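Local coordinates for protein caspase-1 subunit p19/18 (Spodoptera frugiperda, PDB 1M72) that acts as an apoptotic cysteine endopeptidase of the caspase family, probably an executioner within the caspase activation cascade, and is probably inhibited by baculovirus p35, at residues 201-213 with 224-238. Sequence-based numbering, arbitrary orientation.
Sequences GSWFMQALCEELR and LLTFVCQKVALDFES
Trp203 and Phe236 form an offset stack at one end of the pair of helices, 203-213 and 224-235, that packs against one side of the central sheet of the caspase fold. The indole five-membered ring and the phenyl ring lie with centroids 4.2 Å apart and planes inclined by 24°. Two CH-pi contacts reinforce the stack: Trp203 CB sits over the centre of the Phe236 ring, and Phe236 CB lies 3.4 Å from the centroid of the indole six-membered ring. Gln206 OE1 meets the phenyl edge at CE1, the amide plane almost perpendicular to the ring; a bond from Gln206 NE2 to Gly201 O, 3.0 Å, helps to set the turn of that amide. Farther along, the helices cross with 135° between their N-to-C directions, axes 8.8 Å apart at closest approach. Val228 fits as a knob among Phe204, Ala207, Leu208 and Glu211, while Ala207 CB touches Val232 CG2 at 3.7 Å. On the outer side, the Lys231 chain, bent at chi2, chi3 and chi4, curls its ammonium into salt bridges with two carboxylates: NZ bonds weakly to Glu210 OE1 and meets Glu211 OE1 on its anti side at 3.2 Å, 24° out of the carboxylate plane. Behind this seam, Phe204, Leu208 and Leu225 all reach Phe146 of strand 143-148. Asp235 and Glu237 carry salt bridges to Arg20 and Arg175 of the second subunit, and Ser202 OG N-caps helix 203-213, accepting from Met205 N at 3.0 Å.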
loop_
_atom_site.group_PDB
_atom_site.type_symbol
_atom_site.label_atom_id
_atom_site.label_comp_id
_atom_site.label_asym_id
_atom_site.label_seq_id
_atom_site.Cartn_x
_atom_site.Cartn_y
_atom_site.Cartn_z
ATOM N N GLY C 201 -22.790 -6.507 -7.894
ATOM C CA GLY C 201 -21.873 -5.435 -7.559
ATOM C C GLY C 201 -20.407 -5.760 -7.852
ATOM O O GLY C 201 -20.080 -6.812 -8.426
ATOM N N SER C 202 -19.493 -4.878 -7.455
ATOM C CA SER C 202 -18.084 -5.143 -7.757
ATOM C C SER C 202 -17.458 -6.264 -6.918
ATOM O O SER C 202 -17.879 -6.544 -5.786
ATOM C CB SER C 202 -17.243 -3.863 -7.609
ATOM O OG SER C 202 -17.065 -3.496 -6.258
ATOM N N TRP C 203 -16.440 -6.906 -7.482
ATOM C CA TRP C 203 -15.753 -7.970 -6.772
ATOM C C TRP C 203 -15.209 -7.398 -5.465
ATOM O O TRP C 203 -15.467 -7.931 -4.387
ATOM C CB TRP C 203 -14.603 -8.554 -7.602
ATOM C CG TRP C 203 -15.039 -9.273 -8.867
ATOM C CD1 TRP C 203 -16.313 -9.442 -9.321
ATOM C CD2 TRP C 203 -14.181 -9.907 -9.833
ATOM N NE1 TRP C 203 -16.305 -10.146 -10.511
ATOM C CE2 TRP C 203 -15.012 -10.444 -10.844
ATOM C CE3 TRP C 203 -12.787 -10.078 -9.938
ATOM C CZ2 TRP C 203 -14.496 -11.146 -11.953
ATOM C CZ3 TRP C 203 -12.269 -10.774 -11.036
ATOM C CH2 TRP C 203 -13.122 -11.300 -12.032
ATOM N N PHE C 204 -14.478 -6.291 -5.572
ATOM C CA PHE C 204 -13.882 -5.638 -4.418
ATOM C C PHE C 204 -14.926 -5.326 -3.321
ATOM O O PHE C 204 -14.739 -5.712 -2.169
ATOM C CB PHE C 204 -13.156 -4.355 -4.873
ATOM C CG PHE C 204 -12.457 -3.613 -3.762
ATOM C CD1 PHE C 204 -11.564 -4.271 -2.908
ATOM C CD2 PHE C 204 -12.652 -2.237 -3.602
ATOM C CE1 PHE C 204 -10.870 -3.556 -1.910
ATOM C CE2 PHE C 204 -11.962 -1.511 -2.607
ATOM C CZ PHE C 204 -11.072 -2.177 -1.762
ATOM N N MET C 205 -16.003 -4.630 -3.678
ATOM C CA MET C 205 -17.034 -4.294 -2.716
ATOM C C MET C 205 -17.780 -5.537 -2.170
ATOM O O MET C 205 -18.171 -5.550 -1.008
ATOM C CB MET C 205 -18.004 -3.285 -3.314
ATOM C CG MET C 205 -17.419 -1.913 -3.430
ATOM S SD MET C 205 -17.083 -1.119 -1.789
ATOM C CE MET C 205 -15.815 -0.033 -2.202
ATOM N N GLN C 206 -17.959 -6.580 -2.979
ATOM C CA GLN C 206 -18.611 -7.789 -2.458
ATOM C C GLN C 206 -17.727 -8.389 -1.362
ATOM O O GLN C 206 -18.200 -8.793 -0.281
ATOM C CB GLN C 206 -18.779 -8.868 -3.534
ATOM C CG GLN C 206 -19.831 -8.612 -4.575
ATOM C CD GLN C 206 -19.856 -9.731 -5.610
ATOM O OE1 GLN C 206 -20.099 -10.885 -5.270
ATOM N NE2 GLN C 206 -19.594 -9.389 -6.879
ATOM N N ALA C 207 -16.439 -8.479 -1.661
ATOM C CA ALA C 207 -15.519 -9.060 -0.706
ATOM C C ALA C 207 -15.313 -8.133 0.502
ATOM O O ALA C 207 -15.258 -8.588 1.633
ATOM C CB ALA C 207 -14.161 -9.387 -1.405
ATOM N N LEU C 208 -15.207 -6.834 0.273
ATOM C CA LEU C 208 -15.005 -5.905 1.374
ATOM C C LEU C 208 -16.184 -5.967 2.387
ATOM O O LEU C 208 -15.968 -6.105 3.579
ATOM C CB LEU C 208 -14.856 -4.481 0.824
ATOM C CG LEU C 208 -14.721 -3.374 1.892
ATOM C CD1 LEU C 208 -13.451 -3.626 2.742
ATOM C CD2 LEU C 208 -14.699 -1.967 1.238
ATOM N N CYS C 209 -17.419 -5.883 1.882
ATOM C CA CYS C 209 -18.616 -5.914 2.704
ATOM C C CYS C 209 -18.774 -7.232 3.461
ATOM O O CYS C 209 -19.159 -7.232 4.655
ATOM C CB CYS C 209 -19.847 -5.610 1.847
ATOM S SG CYS C 209 -19.869 -3.865 1.327
ATOM N N GLU C 210 -18.458 -8.339 2.793
ATOM C CA GLU C 210 -18.529 -9.647 3.441
ATOM C C GLU C 210 -17.515 -9.764 4.594
ATOM O O GLU C 210 -17.852 -10.245 5.673
ATOM C CB GLU C 210 -18.298 -10.789 2.426
ATOM C CG GLU C 210 -18.378 -12.192 3.046
ATOM C CD GLU C 210 -18.432 -13.338 2.001
ATOM O OE1 GLU C 210 -17.483 -13.487 1.190
ATOM O OE2 GLU C 210 -19.428 -14.109 1.992
ATOM N N GLU C 211 -16.284 -9.309 4.390
ATOM C CA GLU C 211 -15.279 -9.415 5.448
ATOM C C GLU C 211 -15.603 -8.479 6.622
ATOM O O GLU C 211 -15.352 -8.819 7.793
ATOM C CB GLU C 211 -13.898 -9.087 4.886
ATOM C CG GLU C 211 -12.777 -9.811 5.555
ATOM C CD GLU C 211 -13.010 -11.323 5.624
ATOM O OE1 GLU C 211 -13.148 -11.974 4.565
ATOM O OE2 GLU C 211 -13.046 -11.852 6.750
ATOM N N LEU C 212 -16.140 -7.299 6.298
ATOM C CA LEU C 212 -16.545 -6.331 7.305
ATOM C C LEU C 212 -17.720 -6.890 8.104
ATOM O O LEU C 212 -17.780 -6.695 9.313
ATOM C CB LEU C 212 -16.949 -4.997 6.673
ATOM C CG LEU C 212 -15.780 -4.115 6.195
ATOM C CD1 LEU C 212 -16.294 -2.814 5.581
ATOM C CD2 LEU C 212 -14.830 -3.817 7.390
ATOM N N ARG C 213 -18.654 -7.582 7.445
ATOM C CA ARG C 213 -19.772 -8.179 8.184
ATOM C C ARG C 213 -19.282 -9.277 9.155
ATOM O O ARG C 213 -19.719 -9.328 10.294
ATOM C CB ARG C 213 -20.804 -8.787 7.231
ATOM C CG ARG C 213 -21.917 -7.868 6.816
ATOM C CD ARG C 213 -22.891 -8.628 5.894
ATOM N NE ARG C 213 -22.746 -8.262 4.475
ATOM C CZ ARG C 213 -22.168 -9.015 3.538
ATOM N NH1 ARG C 213 -21.669 -10.209 3.848
ATOM N NH2 ARG C 213 -22.058 -8.558 2.292
ATOM N N LEU C 224 -7.634 -7.602 7.835
ATOM C CA LEU C 224 -8.948 -7.688 7.223
ATOM C C LEU C 224 -8.854 -7.482 5.699
ATOM O O LEU C 224 -9.440 -8.225 4.946
ATOM C CB LEU C 224 -9.844 -6.630 7.847
ATOM C CG LEU C 224 -11.312 -6.835 7.528
ATOM C CD1 LEU C 224 -12.144 -6.573 8.817
ATOM C CD2 LEU C 224 -11.716 -5.932 6.369
ATOM N N LEU C 225 -8.114 -6.451 5.271
ATOM C CA LEU C 225 -7.957 -6.178 3.858
ATOM C C LEU C 225 -7.088 -7.269 3.214
ATOM O O LEU C 225 -7.199 -7.497 2.013
ATOM C CB LEU C 225 -7.392 -4.756 3.640
ATOM C CG LEU C 225 -8.454 -3.676 3.954
ATOM C CD1 LEU C 225 -7.907 -2.241 3.797
ATOM C CD2 LEU C 225 -9.663 -3.931 3.036
ATOM N N THR C 226 -6.254 -7.964 4.009
ATOM C CA THR C 226 -5.472 -9.061 3.456
ATOM C C THR C 226 -6.475 -10.160 3.034
ATOM O O THR C 226 -6.391 -10.702 1.934
ATOM C CB THR C 226 -4.520 -9.644 4.460
ATOM O OG1 THR C 226 -3.441 -8.731 4.666
ATOM C CG2 THR C 226 -3.957 -10.956 3.961
ATOM N N PHE C 227 -7.454 -10.461 3.888
ATOM C CA PHE C 227 -8.419 -11.463 3.519
ATOM C C PHE C 227 -9.396 -10.960 2.455
ATOM O O PHE C 227 -9.970 -11.750 1.700
ATOM C CB PHE C 227 -9.120 -12.005 4.777
ATOM C CG PHE C 227 -8.172 -12.755 5.710
ATOM C CD1 PHE C 227 -8.169 -12.498 7.087
ATOM C CD2 PHE C 227 -7.189 -13.613 5.171
ATOM C CE1 PHE C 227 -7.200 -13.059 7.895
ATOM C CE2 PHE C 227 -6.190 -14.194 5.979
ATOM C CZ PHE C 227 -6.193 -13.910 7.346
ATOM N N VAL C 228 -9.596 -9.652 2.377
ATOM C CA VAL C 228 -10.444 -9.134 1.331
ATOM C C VAL C 228 -9.689 -9.450 -0.015
ATOM O O VAL C 228 -10.323 -9.838 -1.010
ATOM C CB VAL C 228 -10.681 -7.592 1.482
ATOM C CG1 VAL C 228 -11.373 -7.037 0.217
ATOM C CG2 VAL C 228 -11.586 -7.284 2.689
ATOM N N CYS C 229 -8.356 -9.310 -0.026
ATOM C CA CYS C 229 -7.543 -9.562 -1.229
ATOM C C CYS C 229 -7.585 -11.035 -1.640
ATOM O O CYS C 229 -7.634 -11.395 -2.831
ATOM C CB CYS C 229 -6.076 -9.135 -1.005
ATOM S SG CYS C 229 -5.826 -7.325 -0.962
ATOM N N GLN C 230 -7.585 -11.888 -0.630
ATOM C CA GLN C 230 -7.653 -13.316 -0.846
ATOM C C GLN C 230 -8.975 -13.672 -1.491
ATOM O O GLN C 230 -9.043 -14.392 -2.484
ATOM C CB GLN C 230 -7.488 -14.056 0.487
ATOM C CG GLN C 230 -7.336 -15.532 0.290
ATOM C CD GLN C 230 -7.161 -16.313 1.579
ATOM O OE1 GLN C 230 -6.161 -16.143 2.338
ATOM N NE2 GLN C 230 -8.128 -17.204 1.839
ATOM N N LYS C 231 -10.039 -13.144 -0.936
ATOM C CA LYS C 231 -11.338 -13.426 -1.477
ATOM C C LYS C 231 -11.390 -12.984 -2.957
ATOM O O LYS C 231 -11.751 -13.793 -3.845
ATOM C CB LYS C 231 -12.378 -12.706 -0.624
ATOM C CG LYS C 231 -13.798 -13.122 -0.847
ATOM C CD LYS C 231 -14.264 -14.142 0.208
ATOM C CE LYS C 231 -14.078 -13.601 1.647
ATOM N NZ LYS C 231 -14.599 -12.215 1.764
ATOM N N VAL C 232 -11.044 -11.718 -3.226
ATOM C CA VAL C 232 -11.055 -11.192 -4.601
ATOM C C VAL C 232 -10.143 -12.032 -5.517
ATOM O O VAL C 232 -10.491 -12.330 -6.644
ATOM C CB VAL C 232 -10.554 -9.687 -4.676
ATOM C CG1 VAL C 232 -10.351 -9.266 -6.156
ATOM C CG2 VAL C 232 -11.571 -8.726 -3.969
ATOM N N ALA C 233 -8.990 -12.437 -5.003
ATOM C CA ALA C 233 -8.020 -13.185 -5.794
ATOM C C ALA C 233 -8.406 -14.589 -6.102
ATOM O O ALA C 233 -7.992 -15.113 -7.148
ATOM C CB ALA C 233 -6.614 -13.221 -5.074
ATOM N N LEU C 234 -9.111 -15.232 -5.157
ATOM C CA LEU C 234 -9.510 -16.637 -5.329
ATOM C C LEU C 234 -10.922 -16.938 -5.780
ATOM O O LEU C 234 -11.117 -17.786 -6.647
ATOM C CB LEU C 234 -9.271 -17.427 -4.044
ATOM C CG LEU C 234 -7.871 -17.379 -3.442
ATOM C CD1 LEU C 234 -7.883 -18.183 -2.144
ATOM C CD2 LEU C 234 -6.855 -17.932 -4.408
ATOM N N ASP C 235 -11.907 -16.260 -5.204
ATOM C CA ASP C 235 -13.301 -16.548 -5.526
ATOM C C ASP C 235 -13.932 -15.855 -6.727
ATOM O O ASP C 235 -15.128 -15.985 -6.967
ATOM C CB ASP C 235 -14.148 -16.272 -4.296
ATOM C CG ASP C 235 -13.609 -16.962 -3.044
ATOM O OD1 ASP C 235 -12.921 -18.009 -3.145
ATOM O OD2 ASP C 235 -13.895 -16.446 -1.934
ATOM N N PHE C 236 -13.150 -15.087 -7.470
ATOM C CA PHE C 236 -13.697 -14.412 -8.615
ATOM C C PHE C 236 -12.842 -14.680 -9.810
ATOM O O PHE C 236 -11.616 -14.801 -9.713
ATOM C CB PHE C 236 -13.761 -12.899 -8.388
ATOM C CG PHE C 236 -14.734 -12.489 -7.323
ATOM C CD1 PHE C 236 -16.061 -12.209 -7.644
ATOM C CD2 PHE C 236 -14.327 -12.393 -6.011
ATOM C CE1 PHE C 236 -16.966 -11.833 -6.663
ATOM C CE2 PHE C 236 -15.224 -12.018 -5.015
ATOM C CZ PHE C 236 -16.541 -11.737 -5.335
ATOM N N GLU C 237 -13.533 -14.799 -10.932
ATOM C CA GLU C 237 -12.920 -14.982 -12.214
ATOM C C GLU C 237 -13.964 -14.488 -13.214
ATOM O O GLU C 237 -15.169 -14.785 -13.100
ATOM C CB GLU C 237 -12.562 -16.426 -12.451
ATOM C CG GLU C 237 -11.760 -16.579 -13.713
ATOM C CD GLU C 237 -11.488 -18.023 -13.992
ATOM O OE1 GLU C 237 -10.319 -18.466 -13.881
ATOM O OE2 GLU C 237 -12.473 -18.724 -14.295
ATOM N N SER C 238 -13.511 -13.697 -14.176
ATOM C CA SER C 238 -14.456 -13.140 -15.124
ATOM C C SER C 238 -15.051 -14.194 -16.047
ATOM O O SER C 238 -14.432 -15.232 -16.354
ATOM C CB SER C 238 -13.792 -12.033 -15.977
ATOM O OG SER C 238 -12.887 -12.584 -16.936
#